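Local coordinates for glutamine amidotransferase domain-containing protein (Thermotoga maritima, PDB 1O1Y) that probably hydrolyses glutamine and passes on the ammonia released, as a glutamine amidotransferase domain of the GATase family with a flavodoxin-like fold, at residues A[191-196]-A[213-218]; A[144-149]-A[184-189]. All blocks are in the same frame, centred on the assembly; numbering follows the deposited sequence.

Contact 2 comes first along the chain and contact 1 follows it: strand 143-150 meets the loop 184-189 after strand 179-182, that loop runs straight into helix 190-199, and this helix packs on helix 211-237. The centres of the two contacts lie about 11 Å apart, on the same side of the chain's centre, and the contacts touch directly, through M193 against F147 and V188 and through W196 against W149 and H185. Strand 143-150 of the mixed sheet is thus packed, through this loop and helix 190-199, against helix 211-237. The loop carries the histidine and glutamate expected of this amidotransferase class, close to the modified cysteine at position 100, and contact 1 borders the probable active site, W196 packing on H185.

Contact 1. Residues A[191-196]-A[213-218]; sequences RTMKRW and LLLETA. With SO4 (sulfate ion), chain J.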
loop_
_atom_site.group_PDB
_atom_site.type_symbol
_atom_site.label_atom_id
_atom_site.label_comp_id
_atom_site.label_asym_id
_atom_site.label_seq_id
_atom_site.Cartn_x
_atom_site.Cartn_y
_atom_site.Cartn_z
ATOM N N ARG A 191 7.621 5.652 14.499
ATOM C CA ARG A 191 8.421 4.446 14.814
ATOM C C ARG A 191 8.896 3.752 13.517
ATOM O O ARG A 191 10.067 3.418 13.377
ATOM C CB ARG A 191 7.576 3.479 15.653
ATOM C CG ARG A 191 8.186 2.090 15.850
ATOM C CD ARG A 191 7.217 1.046 16.513
ATOM N NE ARG A 191 5.997 0.756 15.734
ATOM C CZ ARG A 191 5.913 -0.026 14.646
ATOM N NH1 ARG A 191 6.980 -0.645 14.153
ATOM N NH2 ARG A 191 4.736 -0.188 14.039
ATOM N N THR A 192 7.998 3.601 12.553
ATOM C CA THR A 192 8.315 2.998 11.258
ATOM C C THR A 192 9.276 3.917 10.444
ATOM O O THR A 192 10.243 3.469 9.813
ATOM C CB THR A 192 7.027 2.731 10.483
ATOM O OG1 THR A 192 6.246 1.751 11.197
ATOM C CG2 THR A 192 7.280 2.145 9.148
HETATM N N MSE A 193 9.003 5.212 10.475
HETATM C CA MSE A 193 9.859 6.186 9.806
HETATM C C MSE A 193 11.299 6.091 10.260
HETATM O O MSE A 193 12.238 6.196 9.418
HETATM C CB MSE A 193 9.306 7.610 9.956
HETATM C CG MSE A 193 10.046 8.665 9.113
HETATM SE SE MSE A 193 9.845 8.332 7.170
HETATM C CE MSE A 193 8.136 9.009 6.987
ATOM N N LYS A 194 11.519 5.922 11.564
ATOM C CA LYS A 194 12.866 5.783 12.056
ATOM C C LYS A 194 13.574 4.579 11.402
ATOM O O LYS A 194 14.770 4.633 11.131
ATOM C CB LYS A 194 12.916 5.613 13.569
ATOM C CG LYS A 194 12.614 6.853 14.334
ATOM C CD LYS A 194 12.497 6.537 15.823
ATOM C CE LYS A 194 12.101 7.767 16.625
ATOM N NZ LYS A 194 12.595 7.706 18.038
ATOM N N ARG A 195 12.851 3.483 11.226
ATOM C CA ARG A 195 13.422 2.292 10.584
ATOM C C ARG A 195 13.762 2.547 9.121
ATOM O O ARG A 195 14.792 2.079 8.641
ATOM C CB ARG A 195 12.456 1.093 10.665
ATOM C CG ARG A 195 12.301 0.580 12.119
ATOM C CD ARG A 195 13.588 0.125 12.768
ATOM N NE ARG A 195 13.387 -0.340 14.140
ATOM C CZ ARG A 195 14.320 -0.958 14.864
ATOM N NH1 ARG A 195 15.545 -1.178 14.369
ATOM N NH2 ARG A 195 14.035 -1.347 16.101
ATOM N N TRP A 196 12.880 3.240 8.424
ATOM C CA TRP A 196 13.081 3.537 6.994
ATOM C C TRP A 196 14.255 4.473 6.773
ATOM O O TRP A 196 15.082 4.267 5.860
ATOM C CB TRP A 196 11.864 4.154 6.341
ATOM C CG TRP A 196 10.712 3.262 6.011
ATOM C CD1 TRP A 196 10.103 2.354 6.831
ATOM C CD2 TRP A 196 9.988 3.238 4.784
ATOM N NE1 TRP A 196 9.060 1.758 6.170
ATOM C CE2 TRP A 196 8.967 2.284 4.917
ATOM C CE3 TRP A 196 10.143 3.895 3.537
ATOM C CZ2 TRP A 196 8.077 2.007 3.910
ATOM C CZ3 TRP A 196 9.258 3.603 2.526
ATOM C CH2 TRP A 196 8.231 2.643 2.728
ATOM N N LEU A 213 13.471 16.123 9.025
ATOM C CA LEU A 213 12.167 16.627 8.657
ATOM C C LEU A 213 11.147 15.538 8.310
ATOM O O LEU A 213 9.961 15.663 8.653
ATOM C CB LEU A 213 12.297 17.583 7.493
ATOM C CG LEU A 213 13.244 18.757 7.667
ATOM C CD1 LEU A 213 13.111 19.645 6.408
ATOM C CD2 LEU A 213 12.995 19.539 8.976
ATOM N N LEU A 214 11.560 14.474 7.602
ATOM C CA LEU A 214 10.680 13.338 7.418
ATOM C C LEU A 214 10.139 12.811 8.759
ATOM O O LEU A 214 8.971 12.438 8.875
ATOM C CB LEU A 214 11.393 12.179 6.687
ATOM C CG LEU A 214 11.952 12.439 5.289
ATOM C CD1 LEU A 214 12.548 11.146 4.751
ATOM C CD2 LEU A 214 10.843 12.855 4.369
ATOM N N LEU A 215 11.003 12.732 9.754
ATOM C CA LEU A 215 10.604 12.140 11.026
ATOM C C LEU A 215 9.684 13.101 11.804
ATOM O O LEU A 215 8.695 12.678 12.400
ATOM C CB LEU A 215 11.829 11.821 11.867
ATOM C CG LEU A 215 11.592 11.258 13.251
ATOM C CD1 LEU A 215 10.716 10.028 13.221
ATOM C CD2 LEU A 215 12.930 10.960 13.890
ATOM N N GLU A 216 10.030 14.380 11.800
ATOM C CA GLU A 216 9.236 15.370 12.510
ATOM C C GLU A 216 7.841 15.420 11.926
ATOM O O GLU A 216 6.854 15.432 12.668
ATOM C CB GLU A 216 9.862 16.749 12.422
ATOM C CG GLU A 216 10.994 16.927 13.387
ATOM C CD GLU A 216 11.688 18.279 13.210
ATOM O OE1 GLU A 216 11.167 19.148 12.450
ATOM O OE2 GLU A 216 12.762 18.451 13.822
ATOM N N THR A 217 7.737 15.377 10.599
ATOM C CA THR A 217 6.417 15.335 9.987
ATOM C C THR A 217 5.666 14.038 10.323
ATOM O O THR A 217 4.432 14.059 10.538
ATOM C CB THR A 217 6.518 15.590 8.483
ATOM O OG1 THR A 217 7.149 16.878 8.293
ATOM C CG2 THR A 217 5.187 15.659 7.837
ATOM N N ALA A 218 6.367 12.901 10.331
ATOM C CA ALA A 218 5.725 11.624 10.698
ATOM C C ALA A 218 5.101 11.756 12.116
ATOM O O ALA A 218 3.980 11.278 12.352
ATOM C CB ALA A 218 6.738 10.481 10.677
HETATM S S SO4 J . 10.406 -1.082 16.041
HETATM O O1 SO4 J . 11.183 -2.310 16.180
HETATM O O2 SO4 J . 11.031 0.023 16.774
HETATM O O3 SO4 J . 9.071 -1.352 16.564
HETATM O O4 SO4 J . 10.352 -0.715 14.632
#
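Two antiparallel helices pack side by side on the helical flank of this flavodoxin-like amidotransferase fold: 191-196, on helix 190-199, against 213-218, on helix 211-237. The axes of the two segments run at 166° and approach to 9.2 Å. No hydrogen bond links them; the contact is apolar and turns on M193, a selenomethionine. The M193 chain leaves toward the other helix, its chi1 of -172° setting CG opposite the backbone N, and then bends at both following torsions. CB meets the methyl of A218 at 3.9 Å, CG lies against the backbone near CA of L215, and SE passes CB of L214 at 4.2 Å, the side chains of M193 and L214 crossing at about a right angle. V188 and W125 also touch M193; W125 donates its NE1 hydrogen to the carbonyl O of L214, so strand 125-130 is joined to helix 211-237 at this same place. At the outer margin the aliphatic part of K194 covers L215, CG resting 3.9 Å from CD1, while the chain beyond CG stays extended. On another side of helix 190-199, R191 and R195, one turn apart, gather a sulfate ion, probably from the crystallisation liquor. NH2 of R191 forms a salt bridge with D31, which ties down the guanidinium, and NH1 of R191 reaches sulfate O3 at 3.3 Å. R195, bent at chi2 (-59°), brings its guanidinium alongside the same ion, and its NE donates to sulfate O4 at 3.1 Å.

Contact 2. Residues A[144-149]-A[184-189]; sequences LRVFQW and FHIEVG. With SO4 (sulfate ion), chain H; SO4 (sulfate ion), chain E.
The carbonyl O of F147 accepts the backbone N-H of H185 at 2.8 Å, nearly in line with the C=O bond, and also lies at the edge of the H185 ring, 3.4 Å from CD2. The return bond, F147 N to H185 O at 3.1 Å, completes a single antiparallel hydrogen-bonded pair joining strand 143-150 to the loop 184-189. V146 then packs obliquely on F184, CG2 lying 3.5 Å from CB, while F147 presents its ring edge to CB of H185. Q148 bends at chi2 (-80°) to bring its amide back beside F184, with amide and ring planes 82° apart and OE1 3.4 Å from CB of F184; NE2 donates to Q172. Shortening Q148 to an alanine is likely to leave Q172 without this donor and to open a gap beside F184. H185 is gripped at both ring nitrogens. ND1 donates to OE2 of E187 at 2.6 Å, on the syn side of the carboxylate and almost in the ring plane, which fixes the ring's rotation; NE2 is hydrogen-bonded to OD1 of the oxidised cysteine, a cysteinesulfonic acid, at position 100. W196 meets the imidazole edge-to-face. A histidine held by a glutamate two residues on and facing a cysteine, here oxidised, matches the Cys-His-Glu catalytic triad of this glutamine amidotransferase class, and these residues probably form that site.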
loop_
_atom_site.group_PDB
_atom_site.type_symbol
_atom_site.label_atom_id
_atom_site.label_comp_id
_atom_site.label_asym_id
_atom_site.label_seq_id
_atom_site.Cartn_x
_atom_site.Cartn_y
_atom_site.Cartn_z
ATOM N N LEU A 144 -5.135 15.702 1.896
ATOM C CA LEU A 144 -4.500 14.894 2.967
ATOM C C LEU A 144 -2.990 14.876 2.703
ATOM O O LEU A 144 -2.554 14.569 1.579
ATOM C CB LEU A 144 -5.073 13.443 2.911
ATOM C CG LEU A 144 -4.629 12.461 4.023
ATOM C CD1 LEU A 144 -5.069 12.892 5.438
ATOM C CD2 LEU A 144 -5.152 11.091 3.731
ATOM N N ARG A 145 -2.211 15.121 3.748
ATOM C CA ARG A 145 -0.766 14.947 3.673
ATOM C C ARG A 145 -0.402 13.507 3.952
ATOM O O ARG A 145 -0.794 12.932 4.963
ATOM C CB ARG A 145 -0.091 15.861 4.665
ATOM C CG ARG A 145 1.366 15.986 4.432
ATOM C CD ARG A 145 2.061 16.981 5.387
ATOM N NE ARG A 145 1.748 18.369 5.059
ATOM C CZ ARG A 145 0.936 19.169 5.745
ATOM N NH1 ARG A 145 0.306 18.754 6.851
ATOM N NH2 ARG A 145 0.780 20.427 5.345
ATOM N N VAL A 146 0.314 12.907 3.004
ATOM C CA VAL A 146 0.684 11.501 3.064
ATOM C C VAL A 146 2.157 11.292 2.700
ATOM O O VAL A 146 2.852 12.201 2.158
ATOM C CB VAL A 146 -0.193 10.651 2.115
ATOM C CG1 VAL A 146 -1.643 10.804 2.449
ATOM C CG2 VAL A 146 0.111 10.977 0.657
ATOM N N PHE A 147 2.660 10.109 3.024
ATOM C CA PHE A 147 4.074 9.809 2.776
ATOM C C PHE A 147 4.253 9.001 1.462
ATOM O O PHE A 147 3.556 8.026 1.196
ATOM C CB PHE A 147 4.655 9.040 3.932
ATOM C CG PHE A 147 6.103 8.717 3.786
ATOM C CD1 PHE A 147 7.057 9.718 3.736
ATOM C CD2 PHE A 147 6.516 7.381 3.764
ATOM C CE1 PHE A 147 8.431 9.375 3.632
ATOM C CE2 PHE A 147 7.843 7.048 3.669
ATOM C CZ PHE A 147 8.801 8.051 3.579
ATOM N N GLN A 148 5.174 9.460 0.648
ATOM C CA GLN A 148 5.421 8.904 -0.684
ATOM C C GLN A 148 6.840 8.430 -0.783
ATOM O O GLN A 148 7.785 9.069 -0.270
ATOM C CB GLN A 148 5.249 9.972 -1.773
ATOM C CG GLN A 148 3.821 10.528 -1.864
ATOM C CD GLN A 148 2.877 9.627 -2.627
ATOM O OE1 GLN A 148 3.153 8.439 -2.835
ATOM N NE2 GLN A 148 1.741 10.199 -3.060
ATOM N N TRP A 149 7.021 7.330 -1.481
ATOM C CA TRP A 149 8.343 6.881 -1.835
ATOM C C TRP A 149 8.272 6.079 -3.134
ATOM O O TRP A 149 8.358 4.861 -3.135
ATOM C CB TRP A 149 8.960 6.036 -0.720
ATOM C CG TRP A 149 10.487 5.988 -0.820
ATOM C CD1 TRP A 149 11.234 5.725 -1.928
ATOM C CD2 TRP A 149 11.425 6.251 0.234
ATOM N NE1 TRP A 149 12.572 5.819 -1.628
ATOM C CE2 TRP A 149 12.711 6.117 -0.301
ATOM C CE3 TRP A 149 11.301 6.597 1.574
ATOM C CZ2 TRP A 149 13.861 6.304 0.471
ATOM C CZ3 TRP A 149 12.440 6.764 2.334
ATOM C CH2 TRP A 149 13.690 6.624 1.783
ATOM N N PHE A 184 0.431 5.751 -2.165
ATOM C CA PHE A 184 1.043 6.391 -1.014
ATOM C C PHE A 184 0.915 5.577 0.298
ATOM O O PHE A 184 0.152 4.573 0.390
ATOM C CB PHE A 184 0.425 7.784 -0.830
ATOM C CG PHE A 184 -1.067 7.765 -0.732
ATOM C CD1 PHE A 184 -1.865 7.977 -1.872
ATOM C CD2 PHE A 184 -1.689 7.622 0.507
ATOM C CE1 PHE A 184 -3.254 7.946 -1.771
ATOM C CE2 PHE A 184 -3.041 7.612 0.601
ATOM C CZ PHE A 184 -3.848 7.787 -0.529
ATOM N N HIS A 185 1.572 6.090 1.330
ATOM C CA HIS A 185 1.635 5.443 2.634
ATOM C C HIS A 185 0.917 6.276 3.684
ATOM O O HIS A 185 1.264 7.452 3.908
ATOM C CB HIS A 185 3.097 5.299 3.029
ATOM C CG HIS A 185 3.869 4.437 2.098
ATOM N ND1 HIS A 185 3.946 3.067 2.239
ATOM C CD2 HIS A 185 4.582 4.745 0.987
ATOM C CE1 HIS A 185 4.710 2.570 1.274
ATOM N NE2 HIS A 185 5.106 3.564 0.500
ATOM N N ILE A 186 -0.064 5.654 4.346
ATOM C CA ILE A 186 -0.657 6.203 5.546
ATOM C C ILE A 186 -0.347 5.311 6.743
ATOM O O ILE A 186 -0.820 5.591 7.864
ATOM C CB ILE A 186 -2.188 6.393 5.400
ATOM C CG1 ILE A 186 -2.924 5.070 5.229
ATOM C CG2 ILE A 186 -2.511 7.322 4.247
ATOM C CD1 ILE A 186 -4.479 5.200 5.146
ATOM N N GLU A 187 0.489 4.288 6.531
ATOM C CA GLU A 187 0.899 3.356 7.616
ATOM C C GLU A 187 2.242 3.652 8.235
ATOM O O GLU A 187 2.675 2.941 9.139
ATOM C CB GLU A 187 0.857 1.906 7.142
ATOM C CG GLU A 187 2.055 1.418 6.330
ATOM C CD GLU A 187 2.121 1.922 4.876
ATOM O OE1 GLU A 187 1.211 2.644 4.359
ATOM O OE2 GLU A 187 3.113 1.535 4.198
ATOM N N VAL A 188 2.939 4.667 7.725
ATOM C CA VAL A 188 4.257 5.015 8.229
ATOM C C VAL A 188 4.126 6.166 9.235
ATOM O O VAL A 188 3.977 7.341 8.867
ATOM C CB VAL A 188 5.256 5.343 7.082
ATOM C CG1 VAL A 188 6.665 5.684 7.653
ATOM C CG2 VAL A 188 5.359 4.185 6.085
ATOM N N GLY A 189 4.179 5.779 10.496
ATOM C CA GLY A 189 4.232 6.680 11.631
ATOM C C GLY A 189 5.667 6.914 12.039
ATOM O O GLY A 189 6.570 6.512 11.311
HETATM S S SO4 H . -2.442 21.309 9.518
HETATM O O1 SO4 H . -2.242 22.039 10.766
HETATM O O2 SO4 H . -3.600 20.431 9.633
HETATM O O3 SO4 H . -1.322 20.434 9.118
HETATM O O4 SO4 H . -2.780 22.284 8.497
HETATM S S SO4 E . -1.277 23.944 4.438
HETATM O O1 SO4 E . -1.267 25.222 5.112
HETATM O O2 SO4 E . -2.540 23.299 4.653
HETATM O O3 SO4 E . -0.197 23.081 4.887
HETATM O O4 SO4 E . -0.965 24.180 3.047
#